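433aa long hypothetical phosphoribosylglycinamide formyl transferase (Pyrococcus horikoshii, PDB 2DWC) is of unproven function but has the preATP-grasp, ATP-grasp and PurT-like C-terminal regions of the ATP-grasp family and holds ADP in this model. Local coordinates at residues R257-I262 with V278-K283; V129-V134 with T267-G272; T212-R217 with F311-L316; G234-Q237 with H243-W246. One frame throughout, in Å; residues are numbered along the deposited sequence.

Contact 1: residues R257-I262 with V278-K283. With ADP (adenosine-5'-diphosphate), chain H.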
loop_
_atom_site.group_PDB
_atom_site.type_symbol
_atom_site.label_atom_id
_atom_site.label_comp_id
_atom_site.label_asym_id
_atom_site.label_seq_id
_atom_site.Cartn_x
_atom_site.Cartn_y
_atom_site.Cartn_z
ATOM N N ARG B 257 -0.295 30.129 0.213
ATOM C CA ARG B 257 0.964 30.495 -0.420
ATOM C C ARG B 257 2.023 30.905 0.615
ATOM O O ARG B 257 3.230 30.727 0.389
ATOM C CB ARG B 257 0.759 31.631 -1.435
ATOM C CG ARG B 257 -0.260 31.292 -2.512
ATOM C CD ARG B 257 -0.193 32.236 -3.721
ATOM N NE ARG B 257 0.918 31.867 -4.596
ATOM C CZ ARG B 257 2.088 32.504 -4.660
ATOM N NH1 ARG B 257 2.329 33.575 -3.905
ATOM N NH2 ARG B 257 3.036 32.043 -5.462
ATOM N N GLU B 258 1.592 31.489 1.715
ATOM C CA GLU B 258 2.540 31.897 2.759
ATOM C C GLU B 258 3.087 30.620 3.431
ATOM O O GLU B 258 4.257 30.557 3.847
ATOM C CB GLU B 258 1.826 32.775 3.786
ATOM C CG GLU B 258 2.670 33.254 4.941
ATOM C CD GLU B 258 3.690 34.344 4.544
ATOM O OE1 GLU B 258 4.297 34.912 5.472
ATOM O OE2 GLU B 258 3.883 34.616 3.334
ATOM N N VAL B 259 2.226 29.611 3.547
ATOM C CA VAL B 259 2.661 28.321 4.149
ATOM C C VAL B 259 3.791 27.770 3.283
ATOM O O VAL B 259 4.836 27.370 3.795
ATOM C CB VAL B 259 1.468 27.317 4.211
ATOM C CG1 VAL B 259 1.976 25.851 4.401
ATOM C CG2 VAL B 259 0.555 27.698 5.364
ATOM N N TYR B 260 3.611 27.771 1.963
ATOM C CA TYR B 260 4.662 27.274 1.067
ATOM C C TYR B 260 5.913 28.145 1.174
ATOM O O TYR B 260 7.020 27.638 1.197
ATOM C CB TYR B 260 4.220 27.268 -0.406
ATOM C CG TYR B 260 2.981 26.427 -0.698
ATOM C CD1 TYR B 260 2.102 26.763 -1.735
ATOM C CD2 TYR B 260 2.682 25.298 0.079
ATOM C CE1 TYR B 260 0.962 26.004 -1.984
ATOM C CE2 TYR B 260 1.531 24.529 -0.156
ATOM C CZ TYR B 260 0.678 24.880 -1.176
ATOM O OH TYR B 260 -0.480 24.151 -1.355
ATOM N N ARG B 261 5.745 29.467 1.229
ATOM C CA ARG B 261 6.908 30.337 1.318
ATOM C C ARG B 261 7.738 30.085 2.588
ATOM O O ARG B 261 8.984 30.024 2.534
ATOM C CB ARG B 261 6.433 31.821 1.285
ATOM C CG ARG B 261 7.576 32.851 1.178
ATOM C CD ARG B 261 7.069 34.303 1.397
ATOM N NE ARG B 261 6.735 34.598 2.792
ATOM C CZ ARG B 261 7.630 34.777 3.763
ATOM N NH1 ARG B 261 8.934 34.688 3.502
ATOM N NH2 ARG B 261 7.218 35.069 4.994
ATOM N N ILE B 262 7.053 29.974 3.720
ATOM C CA ILE B 262 7.720 29.754 5.016
ATOM C C ILE B 262 8.388 28.372 5.021
ATOM O O ILE B 262 9.556 28.225 5.436
ATOM C CB ILE B 262 6.697 29.880 6.163
ATOM C CG1 ILE B 262 6.396 31.376 6.377
ATOM C CG2 ILE B 262 7.241 29.275 7.463
ATOM C CD1 ILE B 262 5.240 31.652 7.221
ATOM N N VAL B 278 6.723 20.495 8.332
ATOM C CA VAL B 278 6.850 21.849 8.893
ATOM C C VAL B 278 5.535 22.257 9.543
ATOM O O VAL B 278 4.510 22.364 8.870
ATOM C CB VAL B 278 7.222 22.847 7.770
ATOM C CG1 VAL B 278 7.506 24.217 8.406
ATOM C CG2 VAL B 278 8.440 22.310 6.973
ATOM N N GLU B 279 5.578 22.536 10.849
ATOM C CA GLU B 279 4.392 22.860 11.625
ATOM C C GLU B 279 4.183 24.365 11.661
ATOM O O GLU B 279 5.115 25.084 11.956
ATOM C CB GLU B 279 4.566 22.341 13.048
ATOM C CG GLU B 279 4.545 20.803 13.176
ATOM C CD GLU B 279 3.262 20.221 12.618
ATOM O OE1 GLU B 279 2.177 20.797 12.888
ATOM O OE2 GLU B 279 3.339 19.189 11.912
ATOM N N MET B 280 2.964 24.815 11.365
ATOM C CA MET B 280 2.653 26.242 11.361
ATOM C C MET B 280 1.287 26.533 11.962
ATOM O O MET B 280 0.415 25.663 11.992
ATOM C CB MET B 280 2.662 26.753 9.929
ATOM C CG MET B 280 4.039 26.696 9.283
ATOM S SD MET B 280 4.000 27.247 7.594
ATOM C CE MET B 280 5.159 26.226 6.780
ATOM N N PHE B 281 1.105 27.760 12.459
ATOM C CA PHE B 281 -0.193 28.179 12.996
ATOM C C PHE B 281 -0.771 29.152 11.958
ATOM O O PHE B 281 -0.039 29.968 11.390
ATOM C CB PHE B 281 -0.032 28.934 14.344
ATOM C CG PHE B 281 0.682 28.145 15.413
ATOM C CD1 PHE B 281 0.417 26.789 15.599
ATOM C CD2 PHE B 281 1.563 28.781 16.293
ATOM C CE1 PHE B 281 1.006 26.071 16.647
ATOM C CE2 PHE B 281 2.157 28.084 17.345
ATOM C CZ PHE B 281 1.878 26.718 17.530
ATOM N N VAL B 282 -2.080 29.073 11.715
ATOM C CA VAL B 282 -2.715 29.959 10.744
ATOM C C VAL B 282 -3.905 30.689 11.354
ATOM O O VAL B 282 -4.749 30.080 12.017
ATOM C CB VAL B 282 -3.246 29.172 9.505
ATOM C CG1 VAL B 282 -3.917 30.150 8.507
ATOM C CG2 VAL B 282 -2.097 28.431 8.815
ATOM N N LYS B 283 -3.970 32.000 11.128
ATOM C CA LYS B 283 -5.109 32.789 11.624
ATOM C C LYS B 283 -5.404 33.731 10.456
ATOM O O LYS B 283 -4.669 34.690 10.223
ATOM C CB LYS B 283 -4.723 33.581 12.877
ATOM C CG LYS B 283 -5.937 33.964 13.728
ATOM C CD LYS B 283 -5.782 35.330 14.328
ATOM C CE LYS B 283 -7.065 35.743 15.034
ATOM N NZ LYS B 283 -7.132 37.237 15.123
HETATM P PB ADP H . 5.508 19.380 20.797
HETATM O O1B ADP H . 6.213 18.641 19.726
HETATM O O2B ADP H . 3.971 19.082 21.179
HETATM O O3B ADP H . 6.303 20.135 21.974
HETATM P PA ADP H . 4.806 22.096 20.763
HETATM O O1A ADP H . 5.065 22.013 22.218
HETATM O O2A ADP H . 5.705 23.239 20.077
HETATM O O3A ADP H . 5.165 20.730 19.990
HETATM O "O5'" ADP H . 3.269 22.435 20.442
HETATM C "C5'" ADP H . 2.227 21.575 20.910
HETATM C "C4'" ADP H . 0.894 22.313 20.797
HETATM O "O4'" ADP H . 0.748 23.331 21.801
HETATM C "C3'" ADP H . 0.846 23.065 19.468
HETATM O "O3'" ADP H . 0.478 22.153 18.429
HETATM C "C2'" ADP H . -0.326 23.987 19.793
HETATM O "O2'" ADP H . -1.529 23.217 19.864
HETATM C "C1'" ADP H . 0.073 24.449 21.195
HETATM N N9 ADP H . 1.040 25.570 21.132
HETATM C C8 ADP H . 2.364 25.476 21.198
HETATM N N7 ADP H . 2.901 26.696 21.131
HETATM C C5 ADP H . 1.910 27.569 21.028
HETATM C C6 ADP H . 1.844 28.956 20.913
HETATM N N6 ADP H . 2.952 29.688 20.947
HETATM N N1 ADP H . 0.642 29.538 20.802
HETATM C C2 ADP H . -0.470 28.825 20.805
HETATM N N3 ADP H . -0.444 27.507 20.915
HETATM C C4 ADP H . 0.718 26.856 21.026
#
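Within the ATP-grasp region, Met280 on strand 278-283 packs against Val259 and Ile262 of helix 257-262, on the side of the sheet away from ADP. The two segments run at 139° to each other, with axes 9.9 Å apart at closest approach, a spacing that the methionine spans. Its chain is straight as far as the sulfur and then bends (chi3 -144°), which turns the methyl group into the helix surface. CE lies 3.2 Å from the carbonyl O of Val259, a close approach of a methyl group to a backbone oxygen. The same CE touches Ile262 CG2 at 3.8 Å and Val259 CG1 at 4.0 Å, so that one methyl fills the angle between two residues a helical turn apart. Met280 SD also rests on Ile262 CG2, at 3.8 Å. Val259 CG2 adds a looser contact to Val282 CG2 at 4.4 Å. One strand residue further on, the alternation of side chains sends Phe281 to the other face, where its CZ is 3.6 Å from C5 of the ADP base. The strand thus has behind it an apolar layer that includes the methionine sulfur, and a nucleotide pocket before it. Strand 286-293 borders it on one flank, where Val287 also touches Met280, and strand 209-219 on the other, where Val211 does; Ile262 extends the apolar layer onto Val134 and Pro135.

Contact 2: residues V129-V134 with T267-G272; sequences VKEAKV and TDVLGG
Gly271 N makes a short bond, 2.8 Å to Thr267 O, closing the last turn of the helix whose Val269 meets Glu131 and Ala132. With positive phi, Gly271 then takes the chain out of the helix. No hydrogen bond joins the two segments, and the contact rests on the two branches of a single valine. CG1 of Val269, anti to the backbone N (chi1 172°), goes to the glutamate: it is 4.0 Å from Glu131 CB and 3.9 Å from Glu131 OE1, the two side chains crossing at about a right angle. CG2 turns instead to the backbone, 3.7 Å from Ala132 CA and 3.8 Å from Glu131 C, with Ala132 CB a little further away at 4.2 Å. The valine branch thus rests on the Ala132 backbone beside its methyl group, and the CA atoms of Ala132 and Val269 are 6.1 Å apart. The carboxylate of Glu131 lies at the exposed border of the contact, whereas Ala132 is buried. Both segments are the closing ends of helices, and Lys133, like Gly271, has positive phi where its helix stops. Around this meeting of helices 121-132 and 253-270, Thr127 also touches Val269 and Ile266 touches Ala132, while Val134 leads inward to Ile262 and to Ala289 of strand 286-293.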
loop_
_atom_site.group_PDB
_atom_site.type_symbol
_atom_site.label_atom_id
_atom_site.label_comp_id
_atom_site.label_asym_id
_atom_site.label_seq_id
_atom_site.Cartn_x
_atom_site.Cartn_y
_atom_site.Cartn_z
ATOM N N VAL B 129 14.407 31.766 13.150
ATOM C CA VAL B 129 14.453 33.221 13.226
ATOM C C VAL B 129 15.676 33.834 12.548
ATOM O O VAL B 129 15.535 34.726 11.723
ATOM C CB VAL B 129 14.405 33.699 14.717
ATOM C CG1 VAL B 129 14.487 35.245 14.773
ATOM C CG2 VAL B 129 13.132 33.202 15.393
ATOM N N LYS B 130 16.871 33.346 12.872
ATOM C CA LYS B 130 18.106 33.909 12.304
ATOM C C LYS B 130 18.491 33.448 10.909
ATOM O O LYS B 130 18.989 34.244 10.118
ATOM C CB LYS B 130 19.300 33.643 13.223
ATOM C CG LYS B 130 19.094 33.999 14.684
ATOM C CD LYS B 130 18.734 35.455 14.854
ATOM C CE LYS B 130 18.507 35.775 16.336
ATOM N NZ LYS B 130 17.878 37.119 16.541
ATOM N N GLU B 131 18.282 32.174 10.585
ATOM C CA GLU B 131 18.656 31.717 9.251
ATOM C C GLU B 131 17.517 31.635 8.234
ATOM O O GLU B 131 17.644 32.115 7.122
ATOM C CB GLU B 131 19.336 30.365 9.340
ATOM C CG GLU B 131 20.473 30.312 10.330
ATOM C CD GLU B 131 21.163 28.960 10.311
ATOM O OE1 GLU B 131 21.820 28.638 9.290
ATOM O OE2 GLU B 131 21.032 28.215 11.309
ATOM N N ALA B 132 16.409 30.993 8.589
ATOM C CA ALA B 132 15.315 30.898 7.633
ATOM C C ALA B 132 14.626 32.261 7.514
ATOM O O ALA B 132 14.071 32.577 6.473
ATOM C CB ALA B 132 14.259 29.816 8.102
ATOM N N LYS B 133 14.630 33.018 8.614
ATOM C CA LYS B 133 14.002 34.337 8.686
ATOM C C LYS B 133 12.520 34.271 8.397
ATOM O O LYS B 133 12.023 34.861 7.436
ATOM C CB LYS B 133 14.698 35.296 7.717
ATOM C CG LYS B 133 16.142 35.488 8.056
ATOM C CD LYS B 133 16.803 36.404 7.030
ATOM C CE LYS B 133 18.272 36.644 7.346
ATOM N NZ LYS B 133 18.877 37.577 6.338
ATOM N N VAL B 134 11.816 33.504 9.223
ATOM C CA VAL B 134 10.381 33.347 9.061
ATOM C C VAL B 134 9.716 33.783 10.336
ATOM O O VAL B 134 10.309 33.746 11.403
ATOM C CB VAL B 134 9.988 31.861 8.765
ATOM C CG1 VAL B 134 10.529 31.438 7.410
ATOM C CG2 VAL B 134 10.503 30.964 9.866
ATOM N N THR B 267 13.132 24.640 4.819
ATOM C CA THR B 267 13.814 23.478 4.243
ATOM C C THR B 267 15.073 23.851 3.461
ATOM O O THR B 267 16.019 23.068 3.411
ATOM C CB THR B 267 12.842 22.606 3.398
ATOM O OG1 THR B 267 12.346 23.358 2.293
ATOM C CG2 THR B 267 11.661 22.136 4.283
ATOM N N ASP B 268 15.114 25.037 2.841
ATOM C CA ASP B 268 16.347 25.457 2.146
ATOM C C ASP B 268 17.486 25.542 3.185
ATOM O O ASP B 268 18.652 25.253 2.865
ATOM C CB ASP B 268 16.164 26.853 1.517
ATOM C CG ASP B 268 15.410 26.820 0.201
ATOM O OD1 ASP B 268 15.049 27.925 -0.271
ATOM O OD2 ASP B 268 15.162 25.721 -0.372
ATOM N N VAL B 269 17.178 25.987 4.404
ATOM C CA VAL B 269 18.216 26.037 5.438
ATOM C C VAL B 269 18.600 24.634 5.963
ATOM O O VAL B 269 19.788 24.334 6.149
ATOM C CB VAL B 269 17.776 26.894 6.631
ATOM C CG1 VAL B 269 18.787 26.760 7.779
ATOM C CG2 VAL B 269 17.678 28.381 6.185
ATOM N N LEU B 270 17.610 23.776 6.216
ATOM C CA LEU B 270 17.944 22.451 6.751
ATOM C C LEU B 270 18.684 21.599 5.718
ATOM O O LEU B 270 19.602 20.864 6.079
ATOM C CB LEU B 270 16.675 21.741 7.293
ATOM C CG LEU B 270 16.021 22.475 8.477
ATOM C CD1 LEU B 270 14.731 21.755 8.860
ATOM C CD2 LEU B 270 17.003 22.526 9.693
ATOM N N GLY B 271 18.279 21.707 4.449
ATOM C CA GLY B 271 18.949 21.001 3.365
ATOM C C GLY B 271 18.710 19.493 3.323
ATOM O O GLY B 271 17.750 19.019 3.932
ATOM N N GLY B 272 19.579 18.775 2.602
ATOM C CA GLY B 272 19.468 17.322 2.494
ATOM C C GLY B 272 18.418 16.869 1.501
ATOM O O GLY B 272 18.004 17.615 0.604
#

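Contact 3: residues T212-R217 with F311-L316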
loop_
_atom_site.group_PDB
_atom_site.type_symbol
_atom_site.label_atom_id
_atom_site.label_comp_id
_atom_site.label_asym_id
_atom_site.label_seq_id
_atom_site.Cartn_x
_atom_site.Cartn_y
_atom_site.Cartn_z
ATOM N N THR B 212 0.430 21.119 8.880
ATOM C CA THR B 212 1.740 20.499 8.674
ATOM C C THR B 212 1.961 20.608 7.185
ATOM O O THR B 212 1.097 20.158 6.409
ATOM C CB THR B 212 1.712 18.982 8.972
ATOM O OG1 THR B 212 1.335 18.737 10.340
ATOM C CG2 THR B 212 3.105 18.403 8.748
ATOM N N GLU B 213 3.038 21.282 6.761
ATOM C CA GLU B 213 3.344 21.335 5.345
ATOM C C GLU B 213 4.422 20.269 5.095
ATOM O O GLU B 213 5.553 20.361 5.630
ATOM C CB GLU B 213 3.871 22.716 4.927
ATOM C CG GLU B 213 4.234 22.786 3.448
ATOM C CD GLU B 213 3.105 22.334 2.521
ATOM O OE1 GLU B 213 1.939 22.649 2.831
ATOM O OE2 GLU B 213 3.375 21.683 1.470
ATOM N N LEU B 214 4.075 19.273 4.267
ATOM C CA LEU B 214 4.982 18.146 3.996
ATOM C C LEU B 214 5.915 18.396 2.841
ATOM O O LEU B 214 5.920 17.654 1.852
ATOM C CB LEU B 214 4.121 16.897 3.750
ATOM C CG LEU B 214 3.298 16.493 4.984
ATOM C CD1 LEU B 214 2.189 15.491 4.555
ATOM C CD2 LEU B 214 4.233 15.888 6.068
ATOM N N ALA B 215 6.722 19.463 2.949
ATOM C CA ALA B 215 7.670 19.814 1.874
ATOM C C ALA B 215 8.689 18.680 1.647
ATOM O O ALA B 215 9.223 18.109 2.599
ATOM C CB ALA B 215 8.417 21.095 2.248
ATOM N N VAL B 216 8.924 18.324 0.397
ATOM C CA VAL B 216 9.917 17.276 0.125
ATOM C C VAL B 216 11.018 17.768 -0.791
ATOM O O VAL B 216 10.751 18.311 -1.873
ATOM C CB VAL B 216 9.223 15.974 -0.464
ATOM C CG1 VAL B 216 8.433 16.267 -1.756
ATOM C CG2 VAL B 216 10.276 14.893 -0.775
ATOM N N ARG B 217 12.274 17.594 -0.336
ATOM C CA ARG B 217 13.463 17.960 -1.108
ATOM C C ARG B 217 13.890 16.726 -1.879
ATOM O O ARG B 217 14.075 15.670 -1.304
ATOM C CB ARG B 217 14.588 18.404 -0.171
ATOM C CG ARG B 217 14.372 19.874 0.341
ATOM C CD ARG B 217 15.393 20.320 1.383
ATOM N NE ARG B 217 16.738 20.137 0.843
ATOM C CZ ARG B 217 17.390 21.045 0.128
ATOM N NH1 ARG B 217 16.826 22.227 -0.139
ATOM N NH2 ARG B 217 18.606 20.780 -0.298
ATOM N N PHE B 311 2.419 7.550 -3.655
ATOM C CA PHE B 311 2.784 8.942 -3.388
ATOM C C PHE B 311 2.403 9.491 -2.003
ATOM O O PHE B 311 2.327 10.698 -1.821
ATOM C CB PHE B 311 2.235 9.842 -4.507
ATOM C CG PHE B 311 3.006 9.722 -5.788
ATOM C CD1 PHE B 311 2.469 9.063 -6.898
ATOM C CD2 PHE B 311 4.303 10.250 -5.876
ATOM C CE1 PHE B 311 3.219 8.944 -8.086
ATOM C CE2 PHE B 311 5.058 10.135 -7.052
ATOM C CZ PHE B 311 4.515 9.483 -8.153
ATOM N N SER B 312 2.140 8.610 -1.027
ATOM C CA SER B 312 1.891 9.109 0.335
ATOM C C SER B 312 3.197 9.756 0.802
ATOM O O SER B 312 4.228 9.643 0.135
ATOM C CB SER B 312 1.620 7.933 1.311
ATOM O OG SER B 312 2.848 7.190 1.445
ATOM N N GLU B 313 3.168 10.407 1.965
ATOM C CA GLU B 313 4.392 11.034 2.451
ATOM C C GLU B 313 5.505 9.992 2.608
ATOM O O GLU B 313 6.679 10.332 2.542
ATOM C CB GLU B 313 4.180 11.771 3.815
ATOM C CG GLU B 313 3.621 10.868 4.936
ATOM C CD GLU B 313 3.805 11.490 6.332
ATOM O OE1 GLU B 313 3.209 10.936 7.293
ATOM O OE2 GLU B 313 4.560 12.492 6.460
ATOM N N PHE B 314 5.131 8.735 2.871
ATOM C CA PHE B 314 6.155 7.689 3.060
ATOM C C PHE B 314 6.866 7.332 1.780
ATOM O O PHE B 314 8.101 7.134 1.778
ATOM C CB PHE B 314 5.458 6.472 3.694
ATOM C CG PHE B 314 4.665 6.859 4.889
ATOM C CD1 PHE B 314 5.298 7.340 6.024
ATOM C CD2 PHE B 314 3.257 6.836 4.839
ATOM C CE1 PHE B 314 4.561 7.814 7.118
ATOM C CE2 PHE B 314 2.503 7.295 5.919
ATOM C CZ PHE B 314 3.155 7.795 7.068
ATOM N N ALA B 315 6.098 7.233 0.693
ATOM C CA ALA B 315 6.646 6.934 -0.600
ATOM C C ALA B 315 7.395 8.177 -1.126
ATOM O O ALA B 315 8.398 8.025 -1.818
ATOM C CB ALA B 315 5.508 6.547 -1.595
ATOM N N LEU B 316 6.917 9.375 -0.779
ATOM C CA LEU B 316 7.620 10.604 -1.240
ATOM C C LEU B 316 8.984 10.630 -0.555
ATOM O O LEU B 316 9.989 10.933 -1.178
ATOM C CB LEU B 316 6.853 11.862 -0.857
ATOM C CG LEU B 316 5.595 12.061 -1.716
ATOM C CD1 LEU B 316 4.729 13.173 -1.129
ATOM C CD2 LEU B 316 6.009 12.394 -3.179
#
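Chi1 of 56° puts CG of Glu313 between its own backbone N and carbonyl carbon, and the chain then runs out extended towards Leu214. Leu214 holds its CG anti to the carbonyl carbon (chi1 -63°), and the two side chains meet at an angle, Leu214 CD2 lying 3.4 Å from Glu313 OE2. This is a methyl group against a carboxylate oxygen, a contact of shape and not a polar bond; OE2 accepts from the backbone N-H of His297, which gives this buried oxygen a polar partner that the methyl group cannot supply. The same chi1 lays Glu313 CG 3.7 Å above the ring plane of Phe314, the next residue, over the centre of the ring. Two residues along the strand, Val216 faces the helix through CG2, which is 4.0 Å from Leu316 O. The strand side is not regular: Leu214 is the centre of an inverse gamma turn, an interruption in the strand, yet Leu214 and Val216 both point toward the helix. On the helix side Ser312 is the N-cap. Its OG accepts weak bonds from Phe314 N at 3.1 Å and Ala315 N at 3.3 Å, while Leu316 N bonds to Ser312 O at 2.9 Å in the first turn. Helix 313-322 thus packs on strand 209-219, with Ile326 touching both Val216 and Leu316. Phe314 extends onto helix 29-40, Phe311 meets Ala371 of the second subunit, and Glu213 and Ala215 face helix 253-270 instead.

Contact 4: residues G234-Q237 with H243-W246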
loop_
_atom_site.group_PDB
_atom_site.type_symbol
_atom_site.label_atom_id
_atom_site.label_comp_id
_atom_site.label_asym_id
_atom_site.label_seq_id
_atom_site.Cartn_x
_atom_site.Cartn_y
_atom_site.Cartn_z
ATOM N N GLY B 234 -4.301 19.898 7.743
ATOM C CA GLY B 234 -4.742 20.438 9.007
ATOM C C GLY B 234 -4.774 19.374 10.111
ATOM O O GLY B 234 -4.876 18.173 9.808
ATOM N N HIS B 235 -4.677 19.777 11.380
ATOM C CA HIS B 235 -4.768 18.794 12.467
ATOM C C HIS B 235 -5.026 19.436 13.815
ATOM O O HIS B 235 -4.945 20.647 13.954
ATOM C CB HIS B 235 -3.473 17.961 12.571
ATOM C CG HIS B 235 -2.238 18.776 12.821
ATOM N ND1 HIS B 235 -1.759 19.032 14.087
ATOM C CD2 HIS B 235 -1.364 19.362 11.961
ATOM C CE1 HIS B 235 -0.640 19.732 13.999
ATOM N NE2 HIS B 235 -0.377 19.948 12.722
ATOM N N TYR B 236 -5.346 18.624 14.815
ATOM C CA TYR B 236 -5.546 19.194 16.134
ATOM C C TYR B 236 -4.812 18.366 17.195
ATOM O O TYR B 236 -5.018 17.145 17.314
ATOM C CB TYR B 236 -7.048 19.374 16.414
ATOM C CG TYR B 236 -7.827 18.132 16.727
ATOM C CD1 TYR B 236 -7.783 17.563 18.009
ATOM C CD2 TYR B 236 -8.623 17.529 15.762
ATOM C CE1 TYR B 236 -8.520 16.417 18.324
ATOM C CE2 TYR B 236 -9.363 16.379 16.060
ATOM C CZ TYR B 236 -9.307 15.826 17.345
ATOM O OH TYR B 236 -10.032 14.685 17.649
ATOM N N GLN B 237 -3.920 19.051 17.921
ATOM C CA GLN B 237 -3.073 18.467 18.965
ATOM C C GLN B 237 -3.697 18.473 20.354
ATOM O O GLN B 237 -3.854 19.531 20.967
ATOM C CB GLN B 237 -1.738 19.219 19.034
ATOM C CG GLN B 237 -0.765 18.903 17.912
ATOM C CD GLN B 237 0.094 17.676 18.193
ATOM O OE1 GLN B 237 0.353 16.867 17.298
ATOM N NE2 GLN B 237 0.556 17.546 19.433
ATOM N N HIS B 243 -4.667 13.734 17.188
ATOM C CA HIS B 243 -5.839 12.891 17.299
ATOM C C HIS B 243 -6.482 12.703 15.934
ATOM O O HIS B 243 -7.050 11.656 15.659
ATOM C CB HIS B 243 -6.854 13.552 18.255
ATOM C CG HIS B 243 -7.471 12.596 19.231
ATOM N ND1 HIS B 243 -8.836 12.471 19.399
ATOM C CD2 HIS B 243 -6.906 11.674 20.054
ATOM C CE1 HIS B 243 -9.086 11.511 20.275
ATOM N NE2 HIS B 243 -7.932 11.012 20.686
ATOM N N ALA B 244 -6.418 13.738 15.097
ATOM C CA ALA B 244 -7.027 13.699 13.760
ATOM C C ALA B 244 -6.278 14.640 12.830
ATOM O O ALA B 244 -5.731 15.639 13.301
ATOM C CB ALA B 244 -8.513 14.156 13.833
ATOM N N SER B 245 -6.244 14.334 11.535
ATOM C CA SER B 245 -5.605 15.220 10.554
ATOM C C SER B 245 -6.390 15.123 9.270
ATOM O O SER B 245 -7.197 14.191 9.081
ATOM C CB SER B 245 -4.138 14.833 10.299
ATOM O OG SER B 245 -4.087 13.514 9.749
ATOM N N TRP B 246 -6.193 16.081 8.362
ATOM C CA TRP B 246 -6.978 16.023 7.153
ATOM C C TRP B 246 -6.286 16.834 6.096
ATOM O O TRP B 246 -5.448 17.686 6.408
ATOM C CB TRP B 246 -8.418 16.595 7.393
ATOM C CG TRP B 246 -8.427 18.006 8.013
ATOM C CD1 TRP B 246 -8.410 19.225 7.353
ATOM C CD2 TRP B 246 -8.382 18.299 9.404
ATOM N NE1 TRP B 246 -8.345 20.262 8.293
ATOM C CE2 TRP B 246 -8.327 19.705 9.549
ATOM C CE3 TRP B 246 -8.388 17.500 10.563
ATOM C CZ2 TRP B 246 -8.274 20.327 10.811
ATOM C CZ3 TRP B 246 -8.340 18.117 11.816
ATOM C CH2 TRP B 246 -8.282 19.527 11.926
#
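The indole of Trp246 lies flat over the opposite strand of a beta hairpin, with Gly234 and His235 beneath one face and the ring of Tyr236 at its edge. Gly234 CA is 3.9 Å from the centroid of the five-membered ring and His235 CA 4.0 Å from that of the six-membered ring, two CH-pi contacts side by side. Glycine, having no side chain, lets the indole settle directly on the backbone. Tyr236 CD2 comes to 4.0 Å from Trp246 CZ3 close to the indole plane. The tyrosine ring in turn covers Ala244, whose CB is 3.3 Å from Tyr236 CE2 and whose N lies over one face near the rim. Beyond it, His243 ND1 donates to Tyr236 OH at 3.1 Å, the oxygen lying in the imidazole plane; the two rings meet rim to rim with planes at 55°. Below these rings the backbones run antiparallel. Gly234 and Trp246 form a hydrogen-bonded pair, in which Trp246 N to Gly234 O is 2.9 Å and the return bond is weak. His235 and Ser245 make the next, non-hydrogen-bonded pair and project from the other face. Lys401 adds a cation-pi contact to Trp246, and Gln237 of the same strand as His235 belongs to the ADP pocket. The chemistry therefore divides by face: aromatic groups cover the Gly234 side, while the other carries polar groups, His235 NE2 bonded to Glu279 and Ser245 OG to Thr299 and Thr345, with the His235 side chain about 5 Å from ADP.

In the fold
Contacts 1, 3 and 4 are buried and each uses the one large mixed sheet, contact 4 inside it and contacts 1 and 3 between it and a helix; contact 2 is only partly buried. Contacts 1 and 2 share helix 253-270, and their centres are 14 Å apart: the helix middle packs on the sheet, its end on another helix. Thr212 of contact 3 bonds to Glu279 of contact 1, which also bonds to His235 of contact 4, so polar side chains tie the three sheet contacts. Contacts 1 and 2 are mostly apolar; carboxylate oxygens touch methyl groups in contacts 2 and 3, at the exposed border in contact 2 and buried in contact 3. Contact 4 alone has hydrogen bonds between its segments.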